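Local coordinates for protein NUDIX hydrolase (Nitrosomonas europaea, PDB 2B0V) that probably hydrolyses nucleoside di- and triphosphates and thiamine diphosphate with magnesium, as a NudJ-type member of the Nudix hydrolase family, at residues N8-A13 with Y84-F89; L23-P28 with I106-W111; I33-P38 with R118-M123; S63-V68 with S90-S95. All coordinates share one frame; numbering follows the deposited sequence.

Contact 1. Residues N8-A13 with Y84-F89; sequences NVTVAA and YLRFTF
Strands 8-13 and 84-89 form the parallel pair in the mixed sheet of the Nudix fold, locked from Asn-8 beside Tyr-84 to Ala-13 beside Phe-89. Thr-10 serves both ways: its N gives a nearly straight hydrogen bond (174°) to Leu-85 O at 2.9 Å, and its O receives Phe-87 N. Ala-12 repeats the pattern two residues on, bonding through its N to Phe-87 O and through its O to Phe-89 N. On the side of Val-9 and Val-11, CG1 of Val-9 meets the Phe-87 ring obliquely, 3.8 Å from CE2, while Val-11, Phe-87 and Phe-89 also reach helix 48-60, the Nudix helix. The other face holds Arg-86. Its NH1 and NH2 are taken by Gln-37 OE1 and Asn-36 OD1. A water in the guanidinium plane accepts from Arg-86 NE at 3.0 Å and hydrogen-bonds Thr-10 OG1 at the same distance. With a leucine in place of this arginine, the two amide oxygens would probably lose their donors and the bridging water one of its mates. The arginine chain leaves CB with CG anti to the backbone N (chi1 173°) and bends at chi3, which lays the flat guanidinium over the methyl of Ala-12, Arg-86 CZ standing 3.4 Å from Ala-12 CB.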
loop_
_atom_site.group_PDB
_atom_site.type_symbol
_atom_site.label_atom_id
_atom_site.label_comp_id
_atom_site.label_asym_id
_atom_site.label_seq_id
_atom_site.Cartn_x
_atom_site.Cartn_y
_atom_site.Cartn_z
ATOM N N ASN A 8 11.479 8.771 -5.434
ATOM C CA ASN A 8 11.118 7.379 -5.739
ATOM C C ASN A 8 9.611 7.217 -5.795
ATOM O O ASN A 8 8.921 7.548 -4.837
ATOM C CB ASN A 8 11.707 6.439 -4.722
ATOM C CG ASN A 8 13.218 6.419 -4.788
ATOM O OD1 ASN A 8 13.792 5.641 -5.544
ATOM N ND2 ASN A 8 13.859 7.333 -4.074
ATOM N N VAL A 9 9.103 6.652 -6.878
ATOM C CA VAL A 9 7.649 6.489 -7.017
ATOM C C VAL A 9 7.239 5.157 -6.422
ATOM O O VAL A 9 7.819 4.094 -6.738
ATOM C CB VAL A 9 7.224 6.596 -8.487
ATOM C CG1 VAL A 9 5.715 6.301 -8.626
ATOM C CG2 VAL A 9 7.575 8.014 -9.010
ATOM N N THR A 10 6.273 5.226 -5.522
ATOM C CA THR A 10 5.835 4.025 -4.817
ATOM C C THR A 10 4.317 3.972 -4.947
ATOM O O THR A 10 3.646 4.968 -5.305
ATOM C CB THR A 10 6.179 4.035 -3.300
ATOM O OG1 THR A 10 5.574 5.186 -2.697
ATOM C CG2 THR A 10 7.721 4.101 -3.104
ATOM N N VAL A 11 3.770 2.829 -4.567
ATOM C CA VAL A 11 2.311 2.635 -4.595
ATOM C C VAL A 11 1.882 1.959 -3.289
ATOM O O VAL A 11 2.688 1.283 -2.643
ATOM C CB VAL A 11 1.881 1.746 -5.772
ATOM C CG1 VAL A 11 2.164 2.449 -7.084
ATOM C CG2 VAL A 11 2.594 0.365 -5.682
ATOM N N ALA A 12 0.626 2.154 -2.906
ATOM C CA ALA A 12 0.103 1.532 -1.706
ATOM C C ALA A 12 -1.387 1.343 -1.857
ATOM O O ALA A 12 -2.032 2.100 -2.574
ATOM C CB ALA A 12 0.400 2.419 -0.502
ATOM N N ALA A 13 -1.937 0.315 -1.211
ATOM C CA ALA A 13 -3.351 -0.015 -1.321
ATOM C C ALA A 13 -4.034 0.061 0.010
ATOM O O ALA A 13 -3.565 -0.567 0.985
ATOM C CB ALA A 13 -3.503 -1.463 -1.884
ATOM N N TYR A 84 9.927 10.340 -1.506
ATOM C CA TYR A 84 9.008 9.392 -2.091
ATOM C C TYR A 84 7.794 10.123 -2.626
ATOM O O TYR A 84 7.423 11.175 -2.098
ATOM C CB TYR A 84 8.506 8.412 -1.018
ATOM C CG TYR A 84 9.564 7.511 -0.464
ATOM C CD1 TYR A 84 9.902 6.316 -1.117
ATOM C CD2 TYR A 84 10.238 7.847 0.710
ATOM C CE1 TYR A 84 10.904 5.467 -0.593
ATOM C CE2 TYR A 84 11.237 7.002 1.242
ATOM C CZ TYR A 84 11.553 5.831 0.586
ATOM O OH TYR A 84 12.538 5.025 1.116
ATOM N N LEU A 85 7.220 9.548 -3.677
ATOM C CA LEU A 85 5.927 9.964 -4.172
ATOM C C LEU A 85 5.035 8.712 -4.170
ATOM O O LEU A 85 5.184 7.828 -5.034
ATOM C CB LEU A 85 6.094 10.538 -5.594
ATOM C CG LEU A 85 4.885 11.236 -6.172
ATOM C CD1 LEU A 85 4.439 12.473 -5.362
ATOM C CD2 LEU A 85 5.238 11.645 -7.620
ATOM N N ARG A 86 4.120 8.649 -3.189
ATOM C CA ARG A 86 3.337 7.453 -2.956
ATOM C C ARG A 86 1.950 7.630 -3.516
ATOM O O ARG A 86 1.170 8.444 -3.003
ATOM C CB ARG A 86 3.198 7.166 -1.453
ATOM C CG ARG A 86 2.225 5.995 -1.141
ATOM C CD ARG A 86 1.954 5.894 0.408
ATOM N NE ARG A 86 2.673 4.751 0.983
ATOM C CZ ARG A 86 2.243 3.949 1.955
ATOM N NH1 ARG A 86 1.070 4.107 2.534
ATOM N NH2 ARG A 86 3.008 2.928 2.322
ATOM N N PHE A 87 1.635 6.876 -4.574
ATOM C CA PHE A 87 0.258 6.878 -5.123
ATOM C C PHE A 87 -0.535 5.837 -4.392
ATOM O O PHE A 87 -0.166 4.676 -4.458
ATOM C CB PHE A 87 0.294 6.470 -6.583
ATOM C CG PHE A 87 0.868 7.544 -7.493
ATOM C CD1 PHE A 87 0.014 8.320 -8.301
ATOM C CD2 PHE A 87 2.264 7.771 -7.527
ATOM C CE1 PHE A 87 0.549 9.335 -9.139
ATOM C CE2 PHE A 87 2.819 8.787 -8.364
ATOM C CZ PHE A 87 1.962 9.565 -9.163
ATOM N N THR A 88 -1.643 6.257 -3.756
ATOM C CA THR A 88 -2.397 5.331 -2.881
ATOM C C THR A 88 -3.748 5.119 -3.536
ATOM O O THR A 88 -4.397 6.080 -3.960
ATOM C CB THR A 88 -2.577 5.962 -1.502
ATOM O OG1 THR A 88 -1.284 6.320 -0.993
ATOM C CG2 THR A 88 -3.215 4.969 -0.585
ATOM N N PHE A 89 -4.153 3.852 -3.610
ATOM C CA PHE A 89 -5.432 3.485 -4.233
ATOM C C PHE A 89 -6.286 2.719 -3.258
ATOM O O PHE A 89 -5.745 1.992 -2.403
ATOM C CB PHE A 89 -5.179 2.579 -5.448
ATOM C CG PHE A 89 -4.363 3.255 -6.492
ATOM C CD1 PHE A 89 -4.989 3.956 -7.511
ATOM C CD2 PHE A 89 -2.958 3.178 -6.452
ATOM C CE1 PHE A 89 -4.215 4.600 -8.488
ATOM C CE2 PHE A 89 -2.195 3.795 -7.404
ATOM C CZ PHE A 89 -2.815 4.508 -8.421
HETATM O O HOH W 1 5.445 4.083 0.092
#

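Contact 2. Residues L23-P28 with I106-W111; sequences LVEEIP and IVRAAW
Strand 23-26 runs antiparallel to strand 106-111, at 155° between their directions, and the pairing is interrupted by a classic beta bulge in which Val-107 and Arg-108 both face Glu-25. Glu-25 O takes a short bond from Val-107 N, 2.7 Å, and a weak one from Arg-108 N at 3.4 Å. Toward Leu-23 the pairing is regular: Glu-25 N bonds to Arg-108 O, and Leu-23 and Ala-110 exchange two bonds. Across the bulge, Glu-25 OE1 makes a salt bridge to Arg-108 NH1 at 2.8 Å in the modelled conformer, one of two deposited for this arginine. Its chain bends at chi3 (75°), bringing NH1 back to OE1. The carboxylate and guanidinium planes stand 72° apart, so a single oxygen is used, not a flat two-pronged pair; in that conformer CG1 of Val-107 lies over the rim of one guanidinium face. If Glu-25 were an alanine, Arg-108 would probably lose its charge partner here and its guanidinium be freer to turn. On the opposite face, Ile-106 CD1 packs against Val-24 CB at 4.1 Å and also touches the stem of Glu-26, whose OE2 is held by Arg-125 and Asn-36. Two successive glutamates thus differ: Glu-25 pairs with an arginine at the surface, whereas the charge of Glu-26, also buried, is probably balanced by Arg-125.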
loop_
_atom_site.group_PDB
_atom_site.type_symbol
_atom_site.label_atom_id
_atom_site.label_comp_id
_atom_site.label_asym_id
_atom_site.label_seq_id
_atom_site.Cartn_x
_atom_site.Cartn_y
_atom_site.Cartn_z
ATOM N N LEU A 23 -3.496 -5.221 6.016
ATOM C CA LEU A 23 -2.180 -4.633 6.199
ATOM C C LEU A 23 -1.168 -5.722 6.279
ATOM O O LEU A 23 -1.515 -6.902 6.489
ATOM C CB LEU A 23 -2.125 -3.808 7.494
ATOM C CG LEU A 23 -3.082 -2.603 7.601
ATOM C CD1 LEU A 23 -3.006 -1.928 9.017
ATOM C CD2 LEU A 23 -2.875 -1.561 6.446
ATOM N N VAL A 24 0.090 -5.339 6.189
ATOM C CA VAL A 24 1.149 -6.323 6.353
ATOM C C VAL A 24 2.013 -5.971 7.546
ATOM O O VAL A 24 2.238 -4.792 7.815
ATOM C CB VAL A 24 2.034 -6.482 5.081
ATOM C CG1 VAL A 24 1.218 -7.050 3.911
ATOM C CG2 VAL A 24 2.709 -5.169 4.715
ATOM N N GLU A 25 2.469 -6.997 8.275
ATOM C CA GLU A 25 3.591 -6.840 9.196
ATOM C C GLU A 25 4.828 -7.283 8.435
ATOM O O GLU A 25 4.858 -8.361 7.839
ATOM C CB GLU A 25 3.375 -7.670 10.467
ATOM C CG GLU A 25 2.150 -7.156 11.210
ATOM C CD GLU A 25 1.824 -7.918 12.485
ATOM O OE1 GLU A 25 2.163 -9.124 12.584
ATOM O OE2 GLU A 25 1.249 -7.275 13.387
ATOM N N GLU A 26 5.831 -6.414 8.411
ATOM C CA GLU A 26 6.992 -6.608 7.544
ATOM C C GLU A 26 8.266 -6.187 8.272
ATOM O O GLU A 26 8.226 -5.419 9.238
ATOM C CB GLU A 26 6.835 -5.791 6.250
ATOM C CG GLU A 26 6.810 -4.266 6.506
ATOM C CD GLU A 26 6.400 -3.490 5.265
ATOM O OE1 GLU A 26 5.845 -4.125 4.319
ATOM O OE2 GLU A 26 6.627 -2.257 5.260
ATOM N N ILE A 27 9.383 -6.743 7.826
ATOM C CA ILE A 27 10.680 -6.373 8.389
ATOM C C ILE A 27 11.466 -5.759 7.228
ATOM O O ILE A 27 12.057 -6.497 6.429
ATOM C CB ILE A 27 11.397 -7.594 8.969
ATOM C CG1 ILE A 27 10.518 -8.244 10.047
ATOM C CG2 ILE A 27 12.750 -7.194 9.521
ATOM C CD1 ILE A 27 11.094 -9.534 10.640
ATOM N N PRO A 28 11.457 -4.411 7.118
ATOM C CA PRO A 28 12.106 -3.733 5.970
ATOM C C PRO A 28 13.625 -3.790 5.998
ATOM O O PRO A 28 14.276 -3.772 4.938
ATOM C CB PRO A 28 11.658 -2.261 6.111
ATOM C CG PRO A 28 10.566 -2.262 7.116
ATOM C CD PRO A 28 10.827 -3.445 8.031
ATOM N N ILE A 106 7.941 -10.142 4.429
ATOM C CA ILE A 106 6.564 -10.115 4.921
ATOM C C ILE A 106 6.423 -11.176 6.018
ATOM O O ILE A 106 6.639 -12.376 5.786
ATOM C CB ILE A 106 5.491 -10.341 3.791
ATOM C CG1 ILE A 106 5.575 -9.282 2.671
ATOM C CG2 ILE A 106 4.083 -10.354 4.358
ATOM C CD1 ILE A 106 5.377 -7.858 3.184
ATOM N N VAL A 107 6.081 -10.733 7.220
ATOM C CA VAL A 107 5.814 -11.679 8.323
ATOM C C VAL A 107 4.422 -12.298 8.182
ATOM O O VAL A 107 4.261 -13.543 8.194
ATOM C CB VAL A 107 5.970 -10.988 9.689
ATOM C CG1 VAL A 107 5.600 -11.995 10.808
ATOM C CG2 VAL A 107 7.413 -10.421 9.871
ATOM N N ARG A 108 3.429 -11.443 7.994
ATOM C CA ARG A 108 2.070 -11.907 7.728
ATOM C C ARG A 108 1.210 -10.756 7.221
ATOM O O ARG A 108 1.537 -9.572 7.391
ATOM C CB ARG A 108 1.443 -12.601 8.948
ATOM C CG ARG A 108 1.307 -11.752 10.171
ATOM C CD ARG A 108 0.850 -12.580 11.397
ATOM N NE ARG A 108 1.927 -13.402 11.942
ATOM C CZ ARG A 108 2.851 -12.993 12.810
ATOM N NH1 ARG A 108 2.862 -11.745 13.276
ATOM N NH2 ARG A 108 3.786 -13.852 13.216
ATOM N N ALA A 109 0.148 -11.110 6.507
ATOM C CA ALA A 109 -0.825 -10.103 6.072
ATOM C C ALA A 109 -2.088 -10.435 6.837
ATOM O O ALA A 109 -2.463 -11.622 6.895
ATOM C CB ALA A 109 -1.057 -10.200 4.552
ATOM N N ALA A 110 -2.733 -9.438 7.434
ATOM C CA ALA A 110 -3.915 -9.693 8.235
ATOM C C ALA A 110 -4.853 -8.501 8.228
ATOM O O ALA A 110 -4.474 -7.421 7.731
ATOM C CB ALA A 110 -3.495 -10.035 9.699
ATOM N N TRP A 111 -6.049 -8.689 8.792
ATOM C CA TRP A 111 -7.055 -7.610 8.809
ATOM C C TRP A 111 -7.080 -6.925 10.156
ATOM O O TRP A 111 -7.214 -7.623 11.185
ATOM C CB TRP A 111 -8.440 -8.176 8.520
ATOM C CG TRP A 111 -8.536 -8.733 7.100
ATOM C CD1 TRP A 111 -8.224 -10.007 6.681
ATOM C CD2 TRP A 111 -8.987 -8.029 5.944
ATOM N NE1 TRP A 111 -8.450 -10.130 5.327
ATOM C CE2 TRP A 111 -8.929 -8.933 4.851
ATOM C CE3 TRP A 111 -9.433 -6.715 5.721
ATOM C CZ2 TRP A 111 -9.268 -8.532 3.527
ATOM C CZ3 TRP A 111 -9.794 -6.343 4.427
ATOM C CH2 TRP A 111 -9.727 -7.262 3.365
#

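Contact 3. Residues I33-P38 with R118-M123; sequences IKLNQP and RAKQAM
Met-123 O is approached by two neighbouring residues of strand 34-36: Leu-35 N donates a hydrogen bond at 2.9 Å, and Lys-34 CA makes a CA-H...O contact at 3.1 Å. This is where the short strand of the Nudix sheet, paired along one edge with strand 20-26, receives on its other edge the 3-10 turn that follows helix 114-119. Arg-125, two residues past the turn, also bonds to the backbone of Leu-35, so the chain is tied to this strand at more than one point. The Leu-35 bond is fairly straight at hydrogen (161°), with the donor tilted out of the carbonyl plane. Lys-34 folds round the same oxygen: its chain turns at chi2 (-63°), bringing CD to 3.4 Å from Met-123 O and sending NZ on to a water. That water accepts from NZ and donates to Ala-122 O, joining the lysine to the turn by a second, indirect route. Met-123 is present as selenomethionine, a replacement for the natural sulphur residue. Its side chain lies alongside Ile-33, both pointing the same way, and the bend at chi3 (-85°) carries its end methyl CE to Ile-33 CG2 at 3.7 Å. Leu-35 CD2 reaches the stem of Lys-120 at CB, a looser touch of 4.2 Å. The turn itself is drawn tight by Met-123 N, which donates to Lys-120 O at 2.9 Å.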
loop_
_atom_site.group_PDB
_atom_site.type_symbol
_atom_site.label_atom_id
_atom_site.label_comp_id
_atom_site.label_asym_id
_atom_site.label_seq_id
_atom_site.Cartn_x
_atom_site.Cartn_y
_atom_site.Cartn_z
ATOM N N ILE A 33 9.811 -5.479 13.363
ATOM C CA ILE A 33 8.535 -5.593 12.677
ATOM C C ILE A 33 7.804 -4.243 12.585
ATOM O O ILE A 33 7.638 -3.520 13.579
ATOM C CB ILE A 33 7.622 -6.675 13.310
ATOM C CG1 ILE A 33 8.305 -8.049 13.248
ATOM C CG2 ILE A 33 6.250 -6.792 12.588
ATOM C CD1 ILE A 33 7.558 -9.183 14.006
ATOM N N LYS A 34 7.337 -3.941 11.367
ATOM C CA LYS A 34 6.615 -2.714 11.103
ATOM C C LYS A 34 5.274 -3.066 10.475
ATOM O O LYS A 34 5.147 -4.110 9.815
ATOM C CB LYS A 34 7.400 -1.795 10.147
ATOM C CG LYS A 34 8.794 -1.357 10.655
ATOM C CD LYS A 34 8.687 -0.505 11.936
ATOM C CE LYS A 34 10.069 -0.166 12.472
ATOM N NZ LYS A 34 9.989 0.733 13.679
ATOM N N LEU A 35 4.280 -2.230 10.706
ATOM C CA LEU A 35 2.962 -2.349 10.050
ATOM C C LEU A 35 2.861 -1.372 8.862
ATOM O O LEU A 35 3.281 -0.207 8.947
ATOM C CB LEU A 35 1.890 -1.987 11.077
ATOM C CG LEU A 35 0.452 -2.315 10.709
ATOM C CD1 LEU A 35 0.273 -3.841 10.652
ATOM C CD2 LEU A 35 -0.497 -1.651 11.748
ATOM N N ASN A 36 2.253 -1.826 7.770
ATOM C CA ASN A 36 2.182 -0.985 6.572
ATOM C C ASN A 36 1.024 -1.439 5.686
ATOM O O ASN A 36 0.538 -2.565 5.806
ATOM C CB ASN A 36 3.509 -1.093 5.786
ATOM C CG ASN A 36 3.738 0.050 4.773
ATOM O OD1 ASN A 36 2.995 1.017 4.698
ATOM N ND2 ASN A 36 4.836 -0.066 4.020
ATOM N N GLN A 37 0.549 -0.577 4.795
ATOM C CA GLN A 37 -0.278 -1.078 3.685
ATOM C C GLN A 37 0.573 -2.002 2.794
ATOM O O GLN A 37 1.804 -1.855 2.775
ATOM C CB GLN A 37 -0.751 0.091 2.816
ATOM C CG GLN A 37 -1.939 0.857 3.342
ATOM C CD GLN A 37 -1.506 1.858 4.435
ATOM O OE1 GLN A 37 -0.358 2.357 4.446
ATOM N NE2 GLN A 37 -2.444 2.194 5.306
ATOM N N PRO A 38 -0.071 -2.899 2.018
ATOM C CA PRO A 38 0.621 -3.546 0.908
ATOM C C PRO A 38 1.141 -2.430 -0.004
ATOM O O PRO A 38 0.374 -1.538 -0.382
ATOM C CB PRO A 38 -0.522 -4.292 0.186
ATOM C CG PRO A 38 -1.453 -4.610 1.266
ATOM C CD PRO A 38 -1.488 -3.285 2.072
ATOM N N ARG A 118 -4.467 2.164 15.296
ATOM C CA ARG A 118 -4.058 3.319 16.110
ATOM C C ARG A 118 -3.166 2.904 17.269
ATOM O O ARG A 118 -2.183 3.581 17.547
ATOM C CB ARG A 118 -5.255 4.134 16.615
ATOM C CG ARG A 118 -6.046 4.824 15.549
ATOM C CD ARG A 118 -7.206 5.619 16.168
ATOM N NE ARG A 118 -8.066 6.226 15.155
ATOM C CZ ARG A 118 -9.400 6.278 15.204
ATOM N NH1 ARG A 118 -10.085 5.755 16.222
ATOM N NH2 ARG A 118 -10.061 6.862 14.211
ATOM N N ALA A 119 -3.445 1.745 17.892
ATOM C CA ALA A 119 -2.678 1.322 19.069
ATOM C C ALA A 119 -1.281 0.841 18.674
ATOM O O ALA A 119 -0.402 0.692 19.511
ATOM C CB ALA A 119 -3.444 0.235 19.825
ATOM N N LYS A 120 -1.090 0.612 17.377
ATOM C CA LYS A 120 0.186 0.126 16.863
ATOM C C LYS A 120 0.980 1.239 16.174
ATOM O O LYS A 120 1.915 0.962 15.433
ATOM C CB LYS A 120 -0.053 -1.058 15.928
ATOM C CG LYS A 120 -0.152 -2.354 16.703
ATOM C CD LYS A 120 -0.258 -3.521 15.743
ATOM C CE LYS A 120 0.125 -4.790 16.435
ATOM N NZ LYS A 120 -0.766 -5.056 17.573
ATOM N N GLN A 121 0.572 2.493 16.410
ATOM C CA GLN A 121 1.153 3.662 15.748
ATOM C C GLN A 121 2.682 3.683 15.835
ATOM O O GLN A 121 3.350 3.964 14.825
ATOM C CB GLN A 121 0.552 4.958 16.326
ATOM C CG GLN A 121 0.460 6.106 15.334
ATOM C CD GLN A 121 -0.948 6.800 15.288
ATOM O OE1 GLN A 121 -1.153 7.746 14.522
ATOM N NE2 GLN A 121 -1.898 6.320 16.096
ATOM N N ALA A 122 3.241 3.346 17.005
ATOM C CA ALA A 122 4.701 3.382 17.137
ATOM C C ALA A 122 5.454 2.419 16.192
ATOM O O ALA A 122 6.625 2.670 15.877
ATOM C CB ALA A 122 5.141 3.192 18.611
HETATM N N MSE A 123 4.792 1.353 15.728
HETATM C CA MSE A 123 5.445 0.379 14.814
HETATM C C MSE A 123 4.963 0.565 13.363
HETATM O O MSE A 123 5.295 -0.238 12.497
HETATM C CB MSE A 123 5.282 -1.070 15.287
HETATM C CG MSE A 123 3.864 -1.561 15.305
HETATM SE SE MSE A 123 3.740 -3.431 15.926
HETATM C CE MSE A 123 4.092 -4.248 14.225
HETATM O O HOH W 2 8.089 2.902 13.363
#

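Contact 4. Residues S63-V68 with S90-S95; sequences SFLPEV and SGQVVS
Ser-90 O is gripped by two consecutive amides, Glu-67 N at 2.8 Å and the more distant Val-68 N at 3.2 Å, the mark of a classic beta bulge in the antiparallel hairpin of strands 62-77 and 82-96. Ser-90 N returns a bond to Val-68 O. The bulge turns Glu-67 toward the partner strand, where its OE2 accepts from Gln-92 NE2 at 2.8 Å; Glu-67 OE2 lies in the plane of the glutamine amide, while NE2 comes to it from above the carboxylate plane. The other oxygen, OE1, takes a bond from a water that also hydrogen-bonds Ser-90 OG. Further along, Leu-65 N and Gln-92 O make an almost straight bond (174°), and Val-94 N reaches Ser-63 O. Packing is close about Gly-91. Phe-64, with CG anti to its backbone N (chi1 -176°), swings its ring obliquely against the glycine, CE1 standing 3.4 Å from Gly-91 CA, while Leu-65 O closes in on the same CA at 3.2 Å. A CB on Gly-91 would collide with both. The ring also reaches helix 48-60 through Ser-53 and Val-56, whereas on the outer side Leu-65 CB touches Val-94 CG1. The chemistry is therefore divided: Phe-64 and Pro-66 face the Nudix helix, and the exposed carboxylate and amide of Glu-67 and Gln-92 pair with each other across the strands.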
loop_
_atom_site.group_PDB
_atom_site.type_symbol
_atom_site.label_atom_id
_atom_site.label_comp_id
_atom_site.label_asym_id
_atom_site.label_seq_id
_atom_site.Cartn_x
_atom_site.Cartn_y
_atom_site.Cartn_z
ATOM N N SER A 63 -5.529 -11.145 -4.838
ATOM C CA SER A 63 -5.587 -10.334 -6.062
ATOM C C SER A 63 -6.439 -9.074 -5.812
ATOM O O SER A 63 -7.446 -9.099 -5.105
ATOM C CB SER A 63 -6.137 -11.175 -7.230
ATOM O OG SER A 63 -7.411 -11.665 -6.899
ATOM N N PHE A 64 -6.026 -7.966 -6.440
ATOM C CA PHE A 64 -6.641 -6.667 -6.181
ATOM C C PHE A 64 -7.366 -6.136 -7.403
ATOM O O PHE A 64 -6.900 -6.305 -8.550
ATOM C CB PHE A 64 -5.512 -5.719 -5.801
ATOM C CG PHE A 64 -5.941 -4.303 -5.380
ATOM C CD1 PHE A 64 -6.769 -4.091 -4.293
ATOM C CD2 PHE A 64 -5.429 -3.189 -6.050
ATOM C CE1 PHE A 64 -7.079 -2.749 -3.867
ATOM C CE2 PHE A 64 -5.753 -1.867 -5.626
ATOM C CZ PHE A 64 -6.568 -1.672 -4.547
ATOM N N LEU A 65 -8.511 -5.492 -7.144
ATOM C CA LEU A 65 -9.254 -4.742 -8.148
ATOM C C LEU A 65 -9.267 -3.265 -7.751
ATOM O O LEU A 65 -10.039 -2.871 -6.882
ATOM C CB LEU A 65 -10.695 -5.271 -8.202
ATOM C CG LEU A 65 -11.576 -4.926 -9.399
ATOM C CD1 LEU A 65 -11.182 -5.755 -10.617
ATOM C CD2 LEU A 65 -13.044 -5.227 -9.037
ATOM N N PRO A 66 -8.390 -2.453 -8.362
ATOM C CA PRO A 66 -8.382 -1.036 -7.969
ATOM C C PRO A 66 -9.678 -0.361 -8.372
ATOM O O PRO A 66 -10.289 -0.704 -9.429
ATOM C CB PRO A 66 -7.166 -0.429 -8.714
ATOM C CG PRO A 66 -6.379 -1.638 -9.204
ATOM C CD PRO A 66 -7.394 -2.758 -9.408
ATOM N N GLU A 67 -10.128 0.553 -7.524
ATOM C CA GLU A 67 -11.385 1.265 -7.797
ATOM C C GLU A 67 -11.204 2.789 -7.934
ATOM O O GLU A 67 -11.823 3.411 -8.787
ATOM C CB GLU A 67 -12.401 0.942 -6.721
ATOM C CG GLU A 67 -12.747 -0.580 -6.694
ATOM C CD GLU A 67 -13.729 -0.949 -5.596
ATOM O OE1 GLU A 67 -13.481 -0.650 -4.410
ATOM O OE2 GLU A 67 -14.753 -1.576 -5.923
ATOM N N VAL A 68 -10.439 3.378 -6.999
ATOM C CA VAL A 68 -10.185 4.841 -6.930
ATOM C C VAL A 68 -8.767 5.130 -6.473
ATOM O O VAL A 68 -8.128 4.282 -5.817
ATOM C CB VAL A 68 -11.133 5.566 -5.936
ATOM C CG1 VAL A 68 -12.592 5.515 -6.404
ATOM C CG2 VAL A 68 -10.989 5.041 -4.491
ATOM N N SER A 90 -7.611 2.792 -3.422
ATOM C CA SER A 90 -8.506 1.884 -2.700
ATOM C C SER A 90 -9.149 0.929 -3.710
ATOM O O SER A 90 -9.352 1.274 -4.899
ATOM C CB SER A 90 -9.582 2.689 -1.943
ATOM O OG SER A 90 -10.486 1.824 -1.299
ATOM N N GLY A 91 -9.465 -0.269 -3.241
ATOM C CA GLY A 91 -10.146 -1.224 -4.087
ATOM C C GLY A 91 -10.532 -2.457 -3.309
ATOM O O GLY A 91 -10.407 -2.499 -2.070
ATOM N N GLN A 92 -11.014 -3.446 -4.045
ATOM C CA GLN A 92 -11.393 -4.722 -3.455
ATOM C C GLN A 92 -10.337 -5.784 -3.625
ATOM O O GLN A 92 -9.571 -5.778 -4.609
ATOM C CB GLN A 92 -12.625 -5.246 -4.140
ATOM C CG GLN A 92 -13.846 -4.356 -4.079
ATOM C CD GLN A 92 -15.019 -4.985 -4.818
ATOM O OE1 GLN A 92 -15.392 -6.129 -4.544
ATOM N NE2 GLN A 92 -15.591 -4.248 -5.778
ATOM N N VAL A 93 -10.355 -6.748 -2.715
ATOM C CA VAL A 93 -9.658 -7.977 -2.962
ATOM C C VAL A 93 -10.674 -8.970 -3.523
ATOM O O VAL A 93 -11.799 -9.035 -3.034
ATOM C CB VAL A 93 -8.855 -8.481 -1.729
ATOM C CG1 VAL A 93 -7.530 -7.681 -1.622
ATOM C CG2 VAL A 93 -9.685 -8.459 -0.457
ATOM N N VAL A 94 -10.279 -9.700 -4.562
ATOM C CA VAL A 94 -11.213 -10.541 -5.309
ATOM C C VAL A 94 -10.788 -12.008 -5.404
ATOM O O VAL A 94 -11.496 -12.804 -5.995
ATOM C CB VAL A 94 -11.431 -10.005 -6.728
ATOM C CG1 VAL A 94 -12.027 -8.609 -6.692
ATOM C CG2 VAL A 94 -10.119 -10.023 -7.528
ATOM N N SER A 95 -9.610 -12.350 -4.879
ATOM C CA SER A 95 -9.234 -13.771 -4.670
ATOM C C SER A 95 -8.153 -13.875 -3.611
ATOM O O SER A 95 -7.454 -12.923 -3.302
ATOM C CB SER A 95 -8.681 -14.391 -5.966
ATOM O OG SER A 95 -7.344 -13.972 -6.164
HETATM O O HOH W 3 -12.806 1.662 -2.899
#

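In the fold
All four contacts lie within one Nudix domain and one mixed sheet. Contact 4 shares strand 82-96 with contact 1, and their centres lie about 16 Å apart; the same strand runs on from the parallel pair into the hairpin. Contacts 2 and 3 sit side by side, centres about 9 Å apart, on neighbouring strands 20-26 and 34-36, while contacts 3 and 4 lie on opposite sides of the chain's centre, about 21 Å apart. Along the sequence contacts 1, 2 and 3 interleave, each tying an early strand to a later element, and contact 4 is nested inside the loops closed by contacts 2 and 3. Helix 48-60 packs on contacts 1, 2 and 4, whereas helix 128-137 lies against contact 3.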